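Local coordinates for protein phosphoglycerol transferase GacH (Streptococcus pyogenes MGAS5005, PDB 6DGM) that probably transfers sn-glycerol-1-phosphate onto a streptococcal rhamnose polysaccharide, using the manganese-binding, sulfatase-like domain that makes up this fragment, at residues 117-122 / 365-370; 96-101 / 123-128. One frame throughout, in Å; residues are numbered along the deposited sequence.

Contact 1. Residues 117-122 / 365-370; sequences FPKMAK and VTIGKG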
loop_
_atom_site.group_PDB
_atom_site.type_symbol
_atom_site.label_atom_id
_atom_site.label_comp_id
_atom_site.label_asym_id
_atom_site.label_seq_id
_atom_site.Cartn_x
_atom_site.Cartn_y
_atom_site.Cartn_z
ATOM N N PHE A 117 -2.508 2.217 -16.196
ATOM C CA PHE A 117 -3.310 0.993 -16.096
ATOM C C PHE A 117 -4.053 0.673 -17.388
ATOM O O PHE A 117 -3.994 -0.482 -17.834
ATOM C CB PHE A 117 -4.273 1.026 -14.902
ATOM C CG PHE A 117 -5.029 -0.267 -14.725
ATOM C CD1 PHE A 117 -6.209 -0.491 -15.408
ATOM C CD2 PHE A 117 -4.522 -1.260 -13.914
ATOM C CE1 PHE A 117 -6.889 -1.687 -15.270
ATOM C CE2 PHE A 117 -5.202 -2.473 -13.770
ATOM C CZ PHE A 117 -6.381 -2.675 -14.456
ATOM N N PRO A 118 -4.757 1.612 -18.027
ATOM C CA PRO A 118 -5.546 1.241 -19.221
ATOM C C PRO A 118 -4.703 0.767 -20.376
ATOM O O PRO A 118 -5.224 0.119 -21.293
ATOM C CB PRO A 118 -6.303 2.528 -19.578
ATOM C CG PRO A 118 -6.287 3.345 -18.293
ATOM C CD PRO A 118 -5.005 3.007 -17.602
ATOM N N LYS A 119 -3.416 1.076 -20.372
ATOM C CA LYS A 119 -2.551 0.645 -21.461
ATOM C C LYS A 119 -1.920 -0.714 -21.224
ATOM O O LYS A 119 -1.288 -1.249 -22.145
ATOM C CB LYS A 119 -1.477 1.701 -21.703
ATOM C CG LYS A 119 -2.065 2.995 -22.262
ATOM C CD LYS A 119 -1.032 4.077 -22.459
ATOM C CE LYS A 119 -1.711 5.381 -22.880
ATOM N NZ LYS A 119 -2.742 5.167 -23.941
ATOM N N MET A 120 -2.098 -1.306 -20.048
ATOM C CA MET A 120 -1.478 -2.591 -19.737
ATOM C C MET A 120 -2.313 -3.713 -20.339
ATOM O O MET A 120 -3.494 -3.857 -20.020
ATOM C CB MET A 120 -1.356 -2.759 -18.228
ATOM C CG MET A 120 -0.496 -1.672 -17.584
ATOM S SD MET A 120 -0.362 -1.762 -15.799
ATOM C CE MET A 120 0.607 -3.252 -15.569
ATOM N N ALA A 121 -1.696 -4.516 -21.203
ATOM C CA ALA A 121 -2.453 -5.547 -21.903
ATOM C C ALA A 121 -2.941 -6.644 -20.975
ATOM O O ALA A 121 -3.981 -7.263 -21.248
ATOM C CB ALA A 121 -1.588 -6.176 -23.001
ATOM N N LYS A 122 -2.194 -6.943 -19.914
ATOM C CA LYS A 122 -2.474 -8.055 -19.025
ATOM C C LYS A 122 -1.869 -7.737 -17.658
ATOM O O LYS A 122 -0.850 -8.328 -17.278
ATOM C CB LYS A 122 -1.910 -9.361 -19.580
ATOM C CG LYS A 122 -2.572 -9.805 -20.886
ATOM C CD LYS A 122 -2.045 -11.163 -21.365
ATOM C CE LYS A 122 -2.756 -11.600 -22.642
ATOM N NZ LYS A 122 -2.273 -12.915 -23.145
ATOM N N VAL A 365 5.601 -4.643 -19.854
ATOM C CA VAL A 365 4.207 -4.896 -19.525
ATOM C C VAL A 365 3.328 -3.650 -19.600
ATOM O O VAL A 365 2.103 -3.769 -19.447
ATOM C CB VAL A 365 4.066 -5.523 -18.119
ATOM C CG1 VAL A 365 4.930 -6.776 -17.984
ATOM C CG2 VAL A 365 4.401 -4.520 -17.017
ATOM N N THR A 366 3.899 -2.472 -19.844
ATOM C CA THR A 366 3.081 -1.265 -19.930
ATOM C C THR A 366 2.983 -0.813 -21.380
ATOM O O THR A 366 2.012 -1.141 -22.074
ATOM C CB THR A 366 3.590 -0.163 -18.992
ATOM O OG1 THR A 366 4.976 0.090 -19.213
ATOM C CG2 THR A 366 3.385 -0.556 -17.529
ATOM N N ILE A 367 3.982 -0.094 -21.870
ATOM C CA ILE A 367 3.924 0.428 -23.225
ATOM C C ILE A 367 4.875 -0.279 -24.175
ATOM O O ILE A 367 4.965 0.112 -25.353
ATOM C CB ILE A 367 4.106 1.959 -23.233
ATOM C CG1 ILE A 367 5.485 2.329 -22.701
ATOM C CG2 ILE A 367 3.001 2.606 -22.359
ATOM C CD1 ILE A 367 5.869 3.764 -22.986
ATOM N N GLY A 368 5.552 -1.329 -23.721
ATOM C CA GLY A 368 6.463 -2.083 -24.559
ATOM C C GLY A 368 5.784 -3.159 -25.388
ATOM O O GLY A 368 4.580 -3.131 -25.649
ATOM N N LYS A 369 6.588 -4.150 -25.777
ATOM C CA LYS A 369 6.240 -5.120 -26.807
ATOM C C LYS A 369 5.591 -6.392 -26.276
ATOM O O LYS A 369 5.144 -7.224 -27.080
ATOM C CB LYS A 369 7.519 -5.523 -27.555
ATOM C CG LYS A 369 8.249 -4.379 -28.238
ATOM C CD LYS A 369 7.501 -3.912 -29.465
ATOM C CE LYS A 369 8.354 -2.968 -30.290
ATOM N NZ LYS A 369 7.654 -2.605 -31.545
ATOM N N GLY A 370 5.540 -6.586 -24.963
ATOM C CA GLY A 370 4.976 -7.817 -24.433
ATOM C C GLY A 370 5.825 -9.031 -24.733
ATOM O O GLY A 370 5.284 -10.112 -25.007
HETATM O O HOH W 1 0.694 -3.587 -22.544
HETATM O O HOH W 2 0.748 -6.158 -19.770
#
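A chi1 of -60° sets M120 CG beside its own backbone N, and a chi1 of 53° puts T366 CG2 in the equivalent place. The two side chains run side by side and point the same way, with M120 CG 4.0 Å from T366 CG2. Further out, the M120 chain bends at chi3 (69°), and its methyl CE comes 4.3 Å from V365 CG2. The backbones are closest at this point, yet no direct hydrogen bond joins them. Two waters lie between them instead. Water 1 accepts from A121 N at 2.9 Å and is placed to donate to T366 O, though it has more acceptors around it than protons to give; water 2 accepts from K122 N at 3.0 Å and donates to V365 O at 2.8 Å. Two successive N-H groups of one loop thus face two successive carbonyls of the other, each across a water. In the sulfatase-like fold of this domain, the contact joins the 3-10 turn 117-119, which follows helix 112-115 and is closed by a bond from M120 N to F117 O, to the chain leaving helix 349-365. T366 OG1 is turned back to that helix, where it bonds to the carbonyl of Q362. The backbone oxygens K119 O and T366 O, both acceptors, come within 3.3 Å without a bond. The exposed lysine passes I367 CG2 with its aliphatic CD at 4.3 Å before its amine leads away from the segment 365-370.

Contact 2. Residues 96-101 / 123-128; sequences TLTSLP and PHTISE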
loop_
_atom_site.group_PDB
_atom_site.type_symbol
_atom_site.label_atom_id
_atom_site.label_comp_id
_atom_site.label_asym_id
_atom_site.label_seq_id
_atom_site.Cartn_x
_atom_site.Cartn_y
_atom_site.Cartn_z
ATOM N N THR A 96 0.888 -0.638 -4.787
ATOM C CA THR A 96 0.748 -1.814 -3.928
ATOM C C THR A 96 0.256 -3.017 -4.726
ATOM O O THR A 96 0.714 -4.151 -4.513
ATOM C CB THR A 96 -0.187 -1.557 -2.738
ATOM O OG1 THR A 96 -1.560 -1.493 -3.161
ATOM C CG2 THR A 96 0.200 -0.289 -1.987
ATOM N N LEU A 97 -0.673 -2.804 -5.644
ATOM C CA LEU A 97 -1.271 -3.937 -6.334
ATOM C C LEU A 97 -0.343 -4.521 -7.393
ATOM O O LEU A 97 -0.228 -5.750 -7.497
ATOM C CB LEU A 97 -2.581 -3.520 -6.984
ATOM C CG LEU A 97 -3.718 -3.105 -6.051
ATOM C CD1 LEU A 97 -4.895 -2.677 -6.883
ATOM C CD2 LEU A 97 -4.096 -4.243 -5.103
ATOM N N THR A 98 0.305 -3.671 -8.189
ATOM C CA THR A 98 1.139 -4.140 -9.288
ATOM C C THR A 98 2.593 -4.358 -8.896
ATOM O O THR A 98 3.290 -5.157 -9.541
ATOM C CB THR A 98 1.140 -3.122 -10.442
ATOM O OG1 THR A 98 1.751 -1.897 -10.019
ATOM C CG2 THR A 98 -0.278 -2.848 -10.946
ATOM N N SER A 99 3.065 -3.625 -7.882
ATOM C CA SER A 99 4.467 -3.567 -7.481
ATOM C C SER A 99 5.353 -2.849 -8.492
ATOM O O SER A 99 6.574 -2.969 -8.439
ATOM C CB SER A 99 5.045 -4.954 -7.162
ATOM O OG SER A 99 4.301 -5.605 -6.140
ATOM N N LEU A 100 4.775 -2.114 -9.430
ATOM C CA LEU A 100 5.570 -1.332 -10.370
ATOM C C LEU A 100 5.761 0.080 -9.811
ATOM O O LEU A 100 4.761 0.781 -9.583
ATOM C CB LEU A 100 4.858 -1.265 -11.713
ATOM C CG LEU A 100 4.648 -2.621 -12.409
ATOM C CD1 LEU A 100 3.811 -2.473 -13.661
ATOM C CD2 LEU A 100 5.992 -3.295 -12.731
ATOM N N PRO A 101 6.990 0.524 -9.555
ATOM C CA PRO A 101 7.158 1.826 -8.888
ATOM C C PRO A 101 6.863 3.016 -9.785
ATOM O O PRO A 101 7.297 3.103 -10.941
ATOM C CB PRO A 101 8.621 1.828 -8.432
ATOM C CG PRO A 101 9.297 0.835 -9.335
ATOM C CD PRO A 101 8.273 -0.195 -9.694
ATOM N N PRO A 123 -2.470 -6.831 -16.900
ATOM C CA PRO A 123 -1.842 -6.383 -15.647
ATOM C C PRO A 123 -1.754 -7.493 -14.609
ATOM O O PRO A 123 -2.755 -8.135 -14.277
ATOM C CB PRO A 123 -2.755 -5.239 -15.177
ATOM C CG PRO A 123 -4.050 -5.489 -15.837
ATOM C CD PRO A 123 -3.746 -6.141 -17.162
ATOM N N HIS A 124 -0.545 -7.696 -14.081
ATOM C CA HIS A 124 -0.296 -8.665 -13.018
ATOM C C HIS A 124 -0.304 -7.984 -11.656
ATOM O O HIS A 124 0.345 -6.951 -11.469
ATOM C CB HIS A 124 1.022 -9.388 -13.261
ATOM C CG HIS A 124 0.951 -10.318 -14.426
ATOM N ND1 HIS A 124 0.360 -11.560 -14.337
ATOM C CD2 HIS A 124 1.347 -10.180 -15.716
ATOM C CE1 HIS A 124 0.419 -12.156 -15.515
ATOM N NE2 HIS A 124 1.003 -11.336 -16.371
ATOM N N THR A 125 -1.063 -8.565 -10.720
ATOM C CA THR A 125 -1.245 -8.006 -9.390
ATOM C C THR A 125 -1.362 -9.143 -8.376
ATOM O O THR A 125 -1.593 -10.306 -8.727
ATOM C CB THR A 125 -2.530 -7.162 -9.283
ATOM O OG1 THR A 125 -3.671 -8.017 -9.436
ATOM C CG2 THR A 125 -2.568 -6.042 -10.321
ATOM N N ILE A 126 -1.228 -8.786 -7.098
ATOM C CA ILE A 126 -1.369 -9.767 -6.024
ATOM C C ILE A 126 -2.728 -10.453 -6.076
ATOM O O ILE A 126 -2.859 -11.607 -5.669
ATOM C CB ILE A 126 -1.089 -9.090 -4.667
ATOM C CG1 ILE A 126 -1.280 -10.058 -3.500
ATOM C CG2 ILE A 126 -1.983 -7.857 -4.473
ATOM C CD1 ILE A 126 -0.413 -11.287 -3.570
ATOM N N SER A 127 -3.750 -9.777 -6.599
ATOM C CA SER A 127 -5.100 -10.322 -6.563
ATOM C C SER A 127 -5.304 -11.494 -7.513
ATOM O O SER A 127 -6.257 -12.264 -7.323
ATOM C CB SER A 127 -6.124 -9.216 -6.864
ATOM O OG SER A 127 -5.977 -8.711 -8.189
ATOM N N GLU A 128 -4.430 -11.665 -8.517
ATOM C CA GLU A 128 -4.655 -12.711 -9.507
ATOM C C GLU A 128 -4.540 -14.116 -8.933
ATOM O O GLU A 128 -5.020 -15.068 -9.560
ATOM C CB GLU A 128 -3.703 -12.572 -10.703
ATOM C CG GLU A 128 -2.260 -12.945 -10.422
ATOM C CD GLU A 128 -1.365 -12.794 -11.657
ATOM O OE1 GLU A 128 -1.604 -13.492 -12.669
ATOM O OE2 GLU A 128 -0.427 -11.991 -11.605
HETATM O O HOH W 3 2.477 -5.761 -12.833
#
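L97 O, at the C-terminal end of helix 89-98, receives the single direct hydrogen bond of this contact, from I126 N at 3.2 Å. The donor lies in the carbonyl plane, with an N-H...O angle of 150°. Packing is tight around this oxygen: T125 CA makes a CA-H...O contact with L97 O at 3.1 Å, and T125 CB lies 3.2 Å from it. The methyl contacts are ordinary van der Waals packing, T125 CG2 4.0 Å from T98 CG2 where the threonines cross obliquely, and L97 CD2 4.2 Å from I126 CG2. F200 of the central sheet adjoins both L97 and I126. A chi1 of 65° lets T98 OG1 accept from L100 N in an ST turn; the hydroxyl also bonds to F94 O.

Between the two segments the looser side is at H124. Water 3 bridges H124 O (2.8 Å) and, weakly, T98 O. The partly exposed imidazole leads away from 96-101; it stacks with F379, and its ND1 meets E128 OE2 on the syn side at 2.9 Å, nearly in the ring plane. That bond would be expected to steady the ring and, if E128 is ionised, could favour a protonated imidazole.

Contacts 1 and 2 share one loop, since 117-122 runs straight into 123-128, while their other segments lie on either side of it in sequence; their centres are 13 Å apart. L100 joins them: its CD1 lies 3.8 Å from M120 CE and 4.0 Å from V365 CG2, while F117 CE2 packs on P123 CG at 3.8 Å. The chain after helix 89-98, the loop and the chain around V365 thus share one apolar junction. Contact 2 is the more deeply buried and lies nearer the active site: the L97 side chain is about 11 Å from that of the manganese ligand T89 and about 13 Å from bound sn-glycerol-1-phosphate. Contact 1 lies away from the metal and ligand sites, toward the surface.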